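Local coordinates for protein ATP phosphoribosyltransferase regulatory subunit (Lactococcus lactis, PDB 1Z7M) that supports the first step of histidine biosynthesis as the regulatory partner of ATP phosphoribosyltransferase, and may allow feedback regulation of that enzyme by histidine, at residues I95-D100 against K125-E130; N235-L240 against I272-G277; A292-A297 against L331-R336. All blocks are in the same frame, centred on the assembly; numbering follows the deposited sequence.

Interaction 1. Residues I95-D100 against K125-E130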
# COMPACT_ATOMS: atom_id res chain seq x y z
N ILE B 95 -2.17 0.88 8.11
CA ILE B 95 -2.40 -0.20 9.06
C ILE B 95 -1.25 -1.19 9.09
O ILE B 95 -0.52 -1.37 8.11
CB ILE B 95 -3.68 -0.99 8.75
CG1 ILE B 95 -3.61 -1.56 7.35
CG2 ILE B 95 -4.89 -0.09 8.91
CD1 ILE B 95 -4.73 -2.45 7.03
N THR B 96 -1.10 -1.86 10.22
CA THR B 96 -0.03 -2.81 10.36
C THR B 96 -0.53 -4.21 10.75
O THR B 96 -1.52 -4.37 11.46
CB THR B 96 1.03 -2.28 11.38
OG1 THR B 96 1.57 -1.03 10.92
CG2 THR B 96 2.18 -3.26 11.54
N LEU B 97 0.16 -5.22 10.23
CA LEU B 97 -0.15 -6.61 10.51
C LEU B 97 0.13 -6.88 11.98
O LEU B 97 1.11 -6.36 12.52
CB LEU B 97 0.74 -7.50 9.66
CG LEU B 97 0.00 -8.74 9.18
CD1 LEU B 97 -1.13 -8.32 8.32
CD2 LEU B 97 0.90 -9.59 8.38
N ARG B 98 -0.70 -7.69 12.63
CA ARG B 98 -0.51 -7.94 14.06
C ARG B 98 0.95 -7.98 14.41
O ARG B 98 1.68 -8.82 13.91
CB ARG B 98 -1.17 -9.25 14.49
CG ARG B 98 -2.10 -9.05 15.69
CD ARG B 98 -1.93 -10.14 16.73
NE ARG B 98 -1.89 -11.46 16.11
CZ ARG B 98 -2.94 -12.04 15.53
NH1 ARG B 98 -4.11 -11.43 15.49
NH2 ARG B 98 -2.78 -13.22 14.95
N TYR B 99 1.36 -7.06 15.27
CA TYR B 99 2.74 -6.97 15.70
C TYR B 99 2.92 -7.37 17.16
O TYR B 99 3.98 -7.87 17.56
CB TYR B 99 3.26 -5.55 15.54
CG TYR B 99 4.75 -5.42 15.71
CD1 TYR B 99 5.62 -5.84 14.70
CD2 TYR B 99 5.30 -4.84 16.85
CE1 TYR B 99 6.99 -5.68 14.82
CE2 TYR B 99 6.68 -4.68 16.98
CZ TYR B 99 7.52 -5.10 15.95
OH TYR B 99 8.87 -4.90 16.02
N ASP B 100 1.88 -7.17 17.96
CA ASP B 100 1.96 -7.47 19.38
C ASP B 100 0.63 -7.99 19.89
O ASP B 100 -0.42 -7.61 19.39
CB ASP B 100 2.37 -6.21 20.14
CG ASP B 100 2.29 -6.36 21.64
OD1 ASP B 100 1.27 -5.95 22.22
OD2 ASP B 100 3.25 -6.90 22.23
N LYS B 125 -0.25 -15.84 16.06
CA LYS B 125 1.05 -15.33 15.69
C LYS B 125 1.12 -13.85 15.36
O LYS B 125 0.14 -13.24 14.96
CB LYS B 125 1.59 -16.14 14.52
CG LYS B 125 0.67 -16.22 13.36
CD LYS B 125 1.31 -16.92 12.17
CE LYS B 125 1.52 -18.40 12.42
NZ LYS B 125 1.92 -19.08 11.15
N ILE B 126 2.32 -13.30 15.60
CA ILE B 126 2.64 -11.90 15.33
C ILE B 126 3.57 -11.94 14.14
O ILE B 126 4.18 -12.97 13.87
CB ILE B 126 3.38 -11.23 16.51
CG1 ILE B 126 4.63 -12.02 16.86
CG2 ILE B 126 2.47 -11.11 17.70
CD1 ILE B 126 5.54 -11.26 17.80
N PHE B 127 3.69 -10.82 13.43
CA PHE B 127 4.53 -10.76 12.25
C PHE B 127 5.55 -9.64 12.30
O PHE B 127 5.19 -8.47 12.28
CB PHE B 127 3.66 -10.58 11.01
CG PHE B 127 2.49 -11.51 10.95
CD1 PHE B 127 1.30 -11.19 11.59
CD2 PHE B 127 2.59 -12.73 10.28
CE1 PHE B 127 0.23 -12.08 11.57
CE2 PHE B 127 1.52 -13.63 10.26
CZ PHE B 127 0.34 -13.30 10.91
N ARG B 128 6.83 -10.02 12.37
CA ARG B 128 7.93 -9.05 12.41
C ARG B 128 8.83 -9.39 11.23
O ARG B 128 8.85 -10.53 10.79
CB ARG B 128 8.72 -9.20 13.72
CG ARG B 128 7.89 -9.10 15.00
CD ARG B 128 8.59 -9.76 16.21
NE ARG B 128 9.08 -8.80 17.21
CZ ARG B 128 8.32 -8.00 17.97
NH1 ARG B 128 7.00 -8.02 17.88
NH2 ARG B 128 8.90 -7.17 18.83
N LYS B 129 9.57 -8.41 10.72
CA LYS B 129 10.47 -8.65 9.59
C LYS B 129 11.87 -9.00 10.06
O LYS B 129 12.36 -8.44 11.04
CB LYS B 129 10.58 -7.42 8.71
CG LYS B 129 9.39 -7.16 7.86
CD LYS B 129 9.63 -5.92 7.08
CE LYS B 129 8.49 -5.67 6.14
NZ LYS B 129 8.67 -4.37 5.44
N GLU B 130 12.51 -9.93 9.36
CA GLU B 130 13.86 -10.33 9.71
C GLU B 130 14.71 -10.36 8.44
O GLU B 130 14.16 -10.37 7.35
CB GLU B 130 13.84 -11.70 10.40
CG GLU B 130 13.22 -11.67 11.79
CD GLU B 130 14.01 -10.83 12.80
OE1 GLU B 130 13.38 -10.30 13.75
OE2 GLU B 130 15.25 -10.70 12.66
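Arg-98 meets the end of strand 118-127 twice, through its backbone and through its guanidinium. Its carbonyl O takes the amide of Phe-127 (N to O 2.9 Å), while NE and NH2 come side-on to a single acceptor, O of Lys-125, each at 2.9 Å. That oxygen lies close to the guanidinium plane, yet the donors reach it differently: NH2 sits in the carbonyl plane on a lone pair, NE 42° above it. Two nitrogens on one oxygen should fix the rotation of the group. One residue earlier, Leu-97 lays CD2 over a face of the Phe-127 ring, 3.8 Å from its centroid, a CH-pi contact.

Arg-128 is worth following outward. Its CB only skirts the rim of Tyr-99, 4.1 Å from CE1; CG closes to 3.5 Å from that same CE1. A bend at chi3 (109°) then lays the guanidinium flat on the ring, the planes 20° apart, as an off-centre cation-pi stack. NE passes near the phenol oxygen, CZ comes 3.6 Å from Tyr-99 CZ, NH1 lies over the face, and NH2 is nearest the phenol oxygen, whose own bond goes to Thr-78 O. The Phe-Arg-x-Glu run from Phe-127 to Glu-130 fits motif 2 of class II aminoacyl-tRNA synthetases, where the arginine typically contacts ATP; here it rests on the tyrosine.

Strand 94-97 is the middle of a small antiparallel sheet, between 63-65 and 86-88, whereas 118-127 belongs to the large mixed sheet beside 139-148. At the subunit interface, Leu-97 packs on Leu-97 of the second subunit and Phe-127 on Ser-62 of that subunit. Asp-100 OD1 takes the amide of Leu-103, at the start of helix 102-111.

Interaction 2. Residues N235-L240 against I272-G277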
# COMPACT_ATOMS: atom_id res chain seq x y z
N ASN B 235 24.26 -15.93 40.42
CA ASN B 235 22.91 -15.92 40.97
C ASN B 235 22.88 -16.70 42.28
O ASN B 235 21.82 -17.16 42.70
CB ASN B 235 21.90 -16.55 40.01
CG ASN B 235 22.25 -16.36 38.56
OD1 ASN B 235 23.24 -16.90 38.09
ND2 ASN B 235 21.44 -15.59 37.85
N GLU B 236 24.04 -16.88 42.92
CA GLU B 236 24.08 -17.61 44.19
C GLU B 236 23.37 -16.77 45.25
O GLU B 236 23.95 -15.81 45.76
CB GLU B 236 25.53 -17.86 44.61
CG GLU B 236 25.67 -18.58 45.95
CD GLU B 236 27.13 -18.74 46.37
OE1 GLU B 236 27.92 -19.32 45.57
OE2 GLU B 236 27.50 -18.29 47.48
N LEU B 237 22.14 -17.13 45.59
CA LEU B 237 21.34 -16.36 46.54
C LEU B 237 22.07 -15.88 47.79
O LEU B 237 21.85 -14.74 48.24
CB LEU B 237 20.08 -17.14 46.94
CG LEU B 237 18.81 -16.29 47.14
CD1 LEU B 237 17.61 -17.19 47.44
CD2 LEU B 237 19.01 -15.32 48.27
N SER B 238 22.93 -16.71 48.35
CA SER B 238 23.69 -16.33 49.55
C SER B 238 24.66 -15.18 49.27
O SER B 238 24.65 -14.15 49.95
CB SER B 238 24.45 -17.55 50.09
OG SER B 238 25.15 -18.22 49.05
N ARG B 239 25.50 -15.37 48.25
CA ARG B 239 26.47 -14.37 47.87
C ARG B 239 25.78 -13.04 47.54
O ARG B 239 26.14 -11.99 48.07
CB ARG B 239 27.29 -14.85 46.67
CG ARG B 239 28.51 -14.00 46.43
CD ARG B 239 29.31 -14.53 45.28
NE ARG B 239 29.69 -15.92 45.46
CZ ARG B 239 30.57 -16.56 44.70
NH1 ARG B 239 31.16 -15.93 43.68
NH2 ARG B 239 30.85 -17.84 44.94
N LEU B 240 24.77 -13.10 46.67
CA LEU B 240 24.04 -11.90 46.28
C LEU B 240 23.43 -11.18 47.47
O LEU B 240 23.60 -9.97 47.61
CB LEU B 240 22.93 -12.24 45.29
CG LEU B 240 23.41 -12.69 43.92
CD1 LEU B 240 22.24 -12.79 42.99
CD2 LEU B 240 24.43 -11.71 43.36
N ILE B 272 13.98 -21.51 41.34
CA ILE B 272 14.00 -20.21 40.68
C ILE B 272 15.40 -19.62 40.74
O ILE B 272 16.18 -19.91 41.65
CB ILE B 272 13.02 -19.22 41.35
CG1 ILE B 272 11.61 -19.82 41.35
CG2 ILE B 272 13.03 -17.90 40.63
CD1 ILE B 272 11.17 -20.30 40.01
N ILE B 273 15.72 -18.78 39.77
CA ILE B 273 17.02 -18.15 39.72
C ILE B 273 16.85 -16.63 39.73
O ILE B 273 16.05 -16.07 38.99
CB ILE B 273 17.77 -18.61 38.50
CG1 ILE B 273 18.09 -20.09 38.66
CG2 ILE B 273 19.02 -17.83 38.32
CD1 ILE B 273 18.58 -20.75 37.40
N ILE B 274 17.60 -15.97 40.60
CA ILE B 274 17.51 -14.53 40.69
C ILE B 274 18.63 -13.87 39.90
O ILE B 274 19.81 -14.15 40.12
CB ILE B 274 17.54 -14.07 42.18
CG1 ILE B 274 16.37 -14.70 42.94
CG2 ILE B 274 17.48 -12.54 42.25
CD1 ILE B 274 16.26 -14.34 44.41
N ASP B 275 18.24 -13.01 38.96
CA ASP B 275 19.22 -12.30 38.15
C ASP B 275 19.11 -10.81 38.42
O ASP B 275 18.17 -10.15 37.97
CB ASP B 275 18.99 -12.55 36.66
CG ASP B 275 20.20 -12.17 35.82
OD1 ASP B 275 20.90 -11.20 36.18
OD2 ASP B 275 20.45 -12.85 34.79
N LEU B 276 20.06 -10.28 39.17
CA LEU B 276 20.04 -8.87 39.49
C LEU B 276 20.69 -8.08 38.36
O LEU B 276 20.80 -6.86 38.42
CB LEU B 276 20.78 -8.62 40.80
CG LEU B 276 20.14 -9.23 42.05
CD1 LEU B 276 21.06 -9.04 43.26
CD2 LEU B 276 18.81 -8.56 42.29
N GLY B 277 21.12 -8.79 37.32
CA GLY B 277 21.75 -8.13 36.20
C GLY B 277 20.83 -8.11 34.99
O GLY B 277 21.26 -7.80 33.89
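Asn-235 fits closely against Ile-273 and Ile-274, its amide bonded to a backbone oxygen and packed against a methyl. ND2 donates to O of Ile-274 at 3.1 Å, approaching from 53° above the carbonyl plane, although the oxygen lies near the plane of the amide itself. The same ND2 is 3.3 Å from CG2 of Ile-273, and the two side chains run obliquely past one another. Deeper in, Leu-240 and Leu-276 meet tip to tip, CD1 to CD1 at 3.9 Å; Phe-256 and Leu-259 of helix 250-267 also pack on Leu-276.

Strand 272-274 is an outermost strand of the mixed sheet within this chain, parallel to 175-181, and the helices between these two strands form the helical part of the chain that Asn-235 and helix 237-246 belong to. The next residue, Asp-275, makes an Asx turn, its OD1 accepting from N of Gly-277 at 2.7 Å.

Toward solvent the packing thins. Leu-237 CG approaches Ile-274 CD1 no closer than 4.2 Å. Glu-236, at the N-cap position, faces away; its OE1 forms a salt bridge with NH2 of Arg-239 whose hydrogen bond is weak, and NH1 of that arginine pairs with Glu-230.

Interaction 3. Residues A292-A297 against L331-R336. With PO4 (phosphate ion), chain J.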
# COMPACT_ATOMS: atom_id res chain seq x y z
N ALA B 292 12.83 -17.40 30.72
CA ALA B 292 12.97 -18.84 30.88
C ALA B 292 13.70 -19.35 29.66
O ALA B 292 13.31 -19.04 28.53
CB ALA B 292 11.60 -19.49 30.98
N TYR B 293 14.75 -20.13 29.87
CA TYR B 293 15.53 -20.67 28.76
C TYR B 293 15.59 -22.19 28.75
O TYR B 293 15.32 -22.84 29.76
CB TYR B 293 16.96 -20.13 28.81
CG TYR B 293 17.08 -18.65 28.54
CD1 TYR B 293 16.66 -17.72 29.49
CD2 TYR B 293 17.59 -18.18 27.34
CE1 TYR B 293 16.75 -16.35 29.24
CE2 TYR B 293 17.69 -16.81 27.07
CZ TYR B 293 17.26 -15.90 28.02
OH TYR B 293 17.31 -14.55 27.75
N SER B 294 15.92 -22.75 27.59
CA SER B 294 16.06 -24.19 27.41
C SER B 294 17.46 -24.41 26.90
O SER B 294 17.92 -23.68 26.03
CB SER B 294 15.08 -24.74 26.37
OG SER B 294 15.56 -25.96 25.81
N SER B 295 18.15 -25.41 27.44
CA SER B 295 19.50 -25.68 26.98
C SER B 295 19.49 -25.98 25.50
O SER B 295 20.53 -26.00 24.86
CB SER B 295 20.10 -26.86 27.74
OG SER B 295 19.21 -27.98 27.72
N ALA B 296 18.30 -26.20 24.95
CA ALA B 296 18.15 -26.53 23.54
C ALA B 296 17.83 -25.37 22.58
O ALA B 296 17.48 -25.60 21.42
CB ALA B 296 17.10 -27.63 23.38
N ALA B 297 17.93 -24.14 23.06
CA ALA B 297 17.66 -22.98 22.22
C ALA B 297 18.42 -21.78 22.77
O ALA B 297 18.70 -21.70 23.96
CB ALA B 297 16.19 -22.70 22.17
N LEU B 331 9.47 -25.29 19.90
CA LEU B 331 9.46 -26.42 18.98
C LEU B 331 10.86 -26.68 18.44
O LEU B 331 11.27 -27.82 18.24
CB LEU B 331 8.49 -26.16 17.83
CG LEU B 331 7.01 -25.91 18.18
CD1 LEU B 331 6.26 -25.60 16.91
CD2 LEU B 331 6.41 -27.11 18.88
N LYS B 332 11.59 -25.61 18.18
CA LYS B 332 12.94 -25.74 17.67
C LYS B 332 13.80 -26.43 18.73
O LYS B 332 14.73 -27.16 18.39
CB LYS B 332 13.50 -24.36 17.36
CG LYS B 332 14.89 -24.35 16.76
CD LYS B 332 15.29 -22.92 16.40
CE LYS B 332 14.28 -22.31 15.41
NZ LYS B 332 14.03 -20.86 15.64
N ALA B 333 13.50 -26.18 20.00
CA ALA B 333 14.24 -26.77 21.11
C ALA B 333 13.82 -28.21 21.35
O ALA B 333 14.65 -29.04 21.71
CB ALA B 333 14.02 -25.96 22.38
N LEU B 334 12.55 -28.51 21.13
CA LEU B 334 12.06 -29.87 21.31
C LEU B 334 12.70 -30.77 20.28
O LEU B 334 12.87 -31.96 20.50
CB LEU B 334 10.55 -29.93 21.17
CG LEU B 334 9.74 -29.33 22.31
CD1 LEU B 334 8.33 -29.10 21.84
CD2 LEU B 334 9.75 -30.25 23.51
N GLU B 335 13.05 -30.21 19.13
CA GLU B 335 13.67 -31.01 18.10
C GLU B 335 15.13 -31.28 18.40
O GLU B 335 15.57 -32.43 18.40
CB GLU B 335 13.53 -30.35 16.75
CG GLU B 335 12.17 -30.58 16.13
CD GLU B 335 12.04 -29.90 14.80
OE1 GLU B 335 12.97 -30.03 13.97
OE2 GLU B 335 11.00 -29.25 14.58
N ARG B 336 15.89 -30.22 18.67
CA ARG B 336 17.30 -30.38 18.99
C ARG B 336 17.40 -31.38 20.14
O ARG B 336 18.19 -32.32 20.09
CB ARG B 336 17.93 -29.05 19.40
CG ARG B 336 18.06 -28.04 18.26
CD ARG B 336 18.89 -26.85 18.69
NE ARG B 336 20.26 -27.24 19.05
CZ ARG B 336 21.16 -26.43 19.62
NH1 ARG B 336 20.85 -25.18 19.92
NH2 ARG B 336 22.37 -26.89 19.90
P PO4 J . 18.86 -12.25 29.93
O1 PO4 J . 18.48 -12.98 30.95
O2 PO4 J . 18.29 -12.17 28.67
O3 PO4 J . 18.29 -10.61 30.53
O4 PO4 J . 20.32 -11.78 29.93
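The hydroxyl of Tyr-293 donates to O2 of a bound phosphate, OH to O2 2.7 Å, with that oxygen near the ring plane. Lys-291 NZ of the same strand and residues of the partner protein's chain also bond to the ion, which probably came from the crystallisation liquor. With a phenylalanine here the ring would stay, but the phosphate would probably lose this donor and be left to its other partners.

At the strand end, a type I beta turn from Ser-294 to Ala-297 is closed by Ala-297 N to Ser-294 O at 3.0 Å, and this turn presses on helix 327-338. Ala-333 is the helix residue at the centre: its CB is 3.6 Å from CB of Ala-296 and 3.9 Å from CB of Ala-297. Its CA-H points to O of Ala-296, CA to O 3.5 Å. Arg-336 runs alongside that carbonyl, CD 3.3 Å from Ala-296 O, and a bend at chi3 (62°) carries the guanidinium past it.

Ala-297 O accepts from a polar side chain of another protein's chain. Turn and helix are thus joined mostly by methyl contacts, while hydrogen bonds from this segment go to the phosphate and the partner protein.

Overall arrangement
Going from the N terminus, interaction 1 closes first, bringing 125-130 back to 95-100 after helix 102-111 and most of strand 118-127, and joining the small antiparallel sheet to the large mixed one. Interaction 2 follows, closing a mainly helical loop on edge strand 272-274, outermost on its side within this chain. Strand 288-294 comes next, and from its end interaction 3 spans two more strands of the large sheet to reach the C-terminal helix 327-338. The three loops lie in series, none enclosing or crossing another. Interactions 1 and 2 sit on opposite sides of the chain's centre, their centres about 35 Å apart; interaction 3 is about 23 Å from each, centre to centre. All reach the mixed sheet.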